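Local coordinates for conserved domain protein (Bacillus anthracis, PDB 3FBQ) that is of unknown function but folds into antiparallel beta-sheet domains probably related to the immunoglobulin-like E-set superfamily, at residues A[8-13]-A[55-60]; A[19-24]-A[210-215]. All blocks are in the same frame, centred on the assembly; numbering follows the deposited sequence.

In the fold
Both interactions involve the N-terminal segment before the first long strand, but they bind it to different sheets. Interaction 1 packs the short helix 9-12 on the middle strand of the five-stranded sheet, with every touching residue buried and no hydrogen bond across. Interaction 2 joins the following loop, 19-24, to strand 208-218 of the eight-stranded sheet, combining leucine packing with a tyrosine-glutamate hydrogen bond in a largely buried contact where E212 alone is exposed. Their centres lie about 13 Å apart and the two sites touch: F10 packs against Y21 and Y24, and R11 forms a salt bridge with E22. The N-terminal segment thus touches both sheets.

Interaction 1: A[8-13]-A[55-60]; sequences DIFRFL and SITYSL
T57 meets I9 and F10 together. Its methyl CG2 packs on I9 alone, 3.5 Å from CG2 of that isoleucine and also against its CG1, and the two side chains run past each other in opposite directions. The hydroxyl OG1 lies beside I9 CG1 and also meets the phenylalanine: it sits 3.8 Å above the plane of the F10 ring and over its centre, at nearly equal distance from all six carbons. Threonine suits this place because its branched CB offers a methyl to one neighbour and a small polar group to a ring face, while the beta-branch also fits an extended strand. The ring reaches the strand because chi1 of F10 (-71°) sets CG anti to the carbonyl carbon, although the CB itself does not aim straight at the sheet. Further out, S55 comes to the rim of the same ring near its plane, with CB 4.3 Å from F10 CE1.

The strand is the central one of a five-stranded antiparallel sheet, flanked by 40-49 and 97-106, and helix 9-12 lies across one of its faces. T57 and S55 point to the helix, whereas I56 and Y58 point the other way, where Y58 meets the ring of W119 on the three-stranded sheet. This layering is consistent with a beta-sandwich capped on one side by the helix.

The helix is only a turn long, and D8 stabilises its start as N-cap: its OD1 accepts from R11 N at 2.8 Å, from above the carboxylate plane. The R11 guanidinium is attracted to the other oxygen, OD2, by charge alone. Y24 lies against the other face of the F10 ring, the two ring planes about 45° apart, so that ring is sandwiched between T57 and Y24.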
# COMPACT_ATOMS: atom_id res chain seq x y z
N ASP A 8 21.09 -20.19 1.28
CA ASP A 8 19.76 -20.79 1.19
C ASP A 8 18.79 -19.93 2.05
O ASP A 8 18.75 -20.05 3.29
CB ASP A 8 19.85 -22.28 1.59
CG ASP A 8 18.50 -22.89 1.92
OD1 ASP A 8 17.53 -22.14 2.16
OD2 ASP A 8 18.38 -24.13 1.98
N ILE A 9 18.02 -19.04 1.40
CA ILE A 9 17.27 -18.15 2.25
C ILE A 9 16.18 -18.91 3.05
O ILE A 9 15.90 -18.57 4.23
CB ILE A 9 16.90 -16.74 1.73
CG1 ILE A 9 15.42 -16.58 1.80
CG2 ILE A 9 17.63 -16.14 0.44
CD1 ILE A 9 15.01 -15.83 3.12
N PHE A 10 15.62 -19.97 2.46
CA PHE A 10 14.57 -20.71 3.13
C PHE A 10 14.98 -21.26 4.49
O PHE A 10 14.19 -21.19 5.42
CB PHE A 10 14.15 -21.91 2.29
CG PHE A 10 13.38 -21.58 1.02
CD1 PHE A 10 12.02 -21.31 1.06
CD2 PHE A 10 14.01 -21.67 -0.24
CE1 PHE A 10 11.32 -21.09 -0.12
CE2 PHE A 10 13.31 -21.42 -1.39
CZ PHE A 10 11.96 -21.13 -1.32
N ARG A 11 16.16 -21.89 4.58
CA ARG A 11 16.69 -22.39 5.84
C ARG A 11 17.14 -21.20 6.70
O ARG A 11 16.98 -21.23 7.90
CB ARG A 11 17.89 -23.33 5.61
CG ARG A 11 17.61 -24.82 5.26
CD ARG A 11 18.95 -25.55 4.84
NE ARG A 11 18.70 -26.77 4.05
CZ ARG A 11 19.59 -27.73 3.72
NH1 ARG A 11 20.90 -27.64 4.04
NH2 ARG A 11 19.14 -28.78 3.05
N PHE A 12 17.69 -20.14 6.09
CA PHE A 12 18.15 -19.07 6.90
C PHE A 12 17.01 -18.49 7.69
O PHE A 12 17.16 -18.00 8.78
CB PHE A 12 18.86 -18.00 6.11
CG PHE A 12 19.52 -16.94 6.99
CD1 PHE A 12 20.44 -17.33 7.97
CD2 PHE A 12 19.20 -15.56 6.83
CE1 PHE A 12 21.08 -16.31 8.77
CE2 PHE A 12 19.79 -14.59 7.60
CZ PHE A 12 20.73 -14.93 8.59
N LEU A 13 15.83 -18.57 7.12
CA LEU A 13 14.65 -17.99 7.70
C LEU A 13 13.83 -18.88 8.60
O LEU A 13 12.80 -18.44 9.14
CB LEU A 13 13.79 -17.49 6.56
CG LEU A 13 14.29 -16.12 6.08
CD1 LEU A 13 13.26 -15.58 5.13
CD2 LEU A 13 14.50 -15.11 7.22
N SER A 55 5.82 -19.71 -2.73
CA SER A 55 6.73 -19.14 -1.78
C SER A 55 7.87 -18.65 -2.59
O SER A 55 8.29 -19.25 -3.59
CB SER A 55 7.19 -20.10 -0.69
OG SER A 55 6.25 -21.15 -0.46
N ILE A 56 8.32 -17.48 -2.17
CA ILE A 56 9.28 -16.72 -2.90
C ILE A 56 10.32 -16.17 -1.93
O ILE A 56 10.02 -15.81 -0.77
CB ILE A 56 8.51 -15.61 -3.57
CG1 ILE A 56 8.52 -15.89 -5.03
CG2 ILE A 56 8.84 -14.12 -3.08
CD1 ILE A 56 7.83 -14.80 -5.71
N THR A 57 11.54 -16.07 -2.44
CA THR A 57 12.69 -15.71 -1.67
C THR A 57 13.30 -14.49 -2.34
O THR A 57 13.30 -14.38 -3.58
CB THR A 57 13.55 -16.96 -1.63
OG1 THR A 57 13.34 -17.62 -0.35
CG2 THR A 57 14.95 -16.67 -1.80
N TYR A 58 13.76 -13.53 -1.55
CA TYR A 58 14.27 -12.34 -2.19
C TYR A 58 15.36 -11.69 -1.40
O TYR A 58 15.52 -11.96 -0.21
CB TYR A 58 13.14 -11.32 -2.41
CG TYR A 58 12.60 -10.79 -1.11
CD1 TYR A 58 11.48 -11.40 -0.48
CD2 TYR A 58 13.21 -9.71 -0.47
CE1 TYR A 58 11.01 -10.96 0.68
CE2 TYR A 58 12.75 -9.25 0.75
CZ TYR A 58 11.63 -9.86 1.31
OH TYR A 58 11.18 -9.39 2.51
N SER A 59 16.09 -10.80 -2.07
CA SER A 59 17.02 -9.89 -1.41
C SER A 59 16.63 -8.47 -1.64
O SER A 59 15.95 -8.13 -2.58
CB SER A 59 18.42 -10.09 -1.93
OG SER A 59 18.50 -11.45 -2.26
N LEU A 60 17.12 -7.62 -0.76
CA LEU A 60 16.81 -6.25 -0.84
C LEU A 60 18.14 -5.59 -0.48
O LEU A 60 18.69 -5.88 0.58
CB LEU A 60 15.71 -5.99 0.17
CG LEU A 60 15.24 -4.57 0.42
CD1 LEU A 60 14.47 -4.20 -0.79
CD2 LEU A 60 14.39 -4.52 1.67

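Interaction 2: A[19-24]-A[210-215]; sequences GLYENY and SGEGNG
Y21 and E212 form the one hydrogen bond between the segments, the phenol OH donating to OE1 over 3.1 Å. The donor approaches nearly along the C-O axis of the carboxylate, and OE1 sits at the edge of the tyrosine ring, near its plane. The two side chains cross at about a right angle, with ring and carboxylate planes 48° apart. A tyrosine and a glutamate are both long enough to meet between loop and strand: the carboxylate is carried there by a chain extended beyond CG, and chi1 of Y21 (-67°) turns the ring beside its own backbone N.

Beside this bond L20 supplies the apolar part. Its CD1 lies 4.3 Å from CB of E212, and its CG is 4.4 Å from the backbone O of S210, so the leucine packs on the strand at S210 and E212. The strand, 208-218, belongs to the eight-stranded antiparallel sheet. The contact thus joins the N-terminal region, of the DUF4179 family, to a sheet of the DUF5643 family, both in the E-set clan.

A second shell fixes the tyrosine. L20 CD1 stands 3.9 Å above one face of its ring, offset toward the rim, and the ring in turn presents an edge to Y24, with CD1 of Y21 3.5 Å over the centre of that ring. The Y21 backbone N is bonded to D14, while S210 OG reaches the carbonyl of T18. Between them G19, with a positive phi of 140°, turns the chain in a shape where a side chain would collide with the carbonyl oxygen of T18, so glycine is needed.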
# COMPACT_ATOMS: atom_id res chain seq x y z
N GLY A 19 12.50 -27.12 10.47
CA GLY A 19 12.27 -28.29 9.62
C GLY A 19 11.51 -28.03 8.31
O GLY A 19 11.91 -28.57 7.27
N LEU A 20 10.45 -27.22 8.34
CA LEU A 20 9.57 -27.14 7.20
C LEU A 20 10.31 -26.80 5.90
O LEU A 20 10.18 -27.53 4.87
CB LEU A 20 8.40 -26.18 7.43
CG LEU A 20 7.08 -26.36 6.64
CD1 LEU A 20 6.51 -25.05 6.21
CD2 LEU A 20 7.12 -27.24 5.40
N TYR A 21 11.11 -25.72 5.94
CA TYR A 21 11.77 -25.23 4.71
C TYR A 21 12.98 -26.01 4.27
O TYR A 21 13.50 -25.80 3.14
CB TYR A 21 12.03 -23.72 4.76
CG TYR A 21 10.73 -23.04 4.73
CD1 TYR A 21 9.92 -23.06 3.58
CD2 TYR A 21 10.25 -22.44 5.86
CE1 TYR A 21 8.68 -22.47 3.56
CE2 TYR A 21 9.02 -21.84 5.86
CZ TYR A 21 8.22 -21.86 4.73
OH TYR A 21 6.96 -21.25 4.82
N GLU A 22 13.38 -26.93 5.13
CA GLU A 22 14.56 -27.72 4.88
C GLU A 22 14.78 -28.16 3.40
O GLU A 22 15.88 -28.00 2.91
CB GLU A 22 14.71 -28.88 5.85
CG GLU A 22 15.50 -29.99 5.14
CD GLU A 22 16.54 -30.73 6.00
OE1 GLU A 22 16.12 -31.32 7.03
OE2 GLU A 22 17.75 -30.75 5.60
N ASN A 23 13.75 -28.65 2.69
CA ASN A 23 13.97 -29.05 1.28
C ASN A 23 13.48 -28.14 0.21
O ASN A 23 13.38 -28.55 -0.94
CB ASN A 23 13.45 -30.44 0.99
CG ASN A 23 13.86 -31.38 2.02
OD1 ASN A 23 15.06 -31.61 2.20
ND2 ASN A 23 12.89 -31.90 2.77
N TYR A 24 13.21 -26.90 0.56
CA TYR A 24 12.62 -25.99 -0.39
C TYR A 24 13.59 -25.51 -1.51
O TYR A 24 13.22 -25.45 -2.69
CB TYR A 24 11.95 -24.84 0.36
CG TYR A 24 10.54 -25.14 0.71
CD1 TYR A 24 9.50 -24.44 0.14
CD2 TYR A 24 10.23 -26.15 1.58
CE1 TYR A 24 8.20 -24.72 0.45
CE2 TYR A 24 8.92 -26.46 1.87
CZ TYR A 24 7.92 -25.75 1.29
OH TYR A 24 6.63 -26.06 1.59
N SER A 210 6.90 -30.43 12.24
CA SER A 210 6.83 -28.98 12.13
C SER A 210 6.02 -28.57 10.91
O SER A 210 6.08 -29.22 9.84
CB SER A 210 8.23 -28.34 12.00
OG SER A 210 8.94 -28.36 13.26
N GLY A 211 5.26 -27.49 11.11
CA GLY A 211 4.30 -27.01 10.15
C GLY A 211 3.96 -25.58 10.44
O GLY A 211 4.37 -25.06 11.44
N GLU A 212 3.16 -24.98 9.57
CA GLU A 212 2.84 -23.57 9.62
C GLU A 212 1.51 -23.33 8.96
O GLU A 212 1.37 -23.67 7.82
CB GLU A 212 3.88 -22.86 8.77
CG GLU A 212 4.33 -21.58 9.34
CD GLU A 212 5.76 -21.28 8.95
OE1 GLU A 212 6.00 -20.85 7.76
OE2 GLU A 212 6.64 -21.50 9.84
N GLY A 213 0.55 -22.71 9.63
CA GLY A 213 -0.73 -22.36 9.01
C GLY A 213 -0.52 -21.65 7.66
O GLY A 213 0.54 -21.10 7.43
N ASN A 214 -1.51 -21.73 6.77
CA ASN A 214 -1.51 -21.03 5.49
C ASN A 214 -2.68 -20.11 5.43
O ASN A 214 -2.94 -19.54 4.37
CB ASN A 214 -1.69 -21.98 4.31
CG ASN A 214 -0.73 -23.13 4.37
OD1 ASN A 214 0.44 -22.96 4.76
ND2 ASN A 214 -1.22 -24.33 3.98
N GLY A 215 -3.42 -20.00 6.55
CA GLY A 215 -4.54 -19.09 6.66
C GLY A 215 -5.86 -19.81 6.79
O GLY A 215 -6.00 -20.95 6.35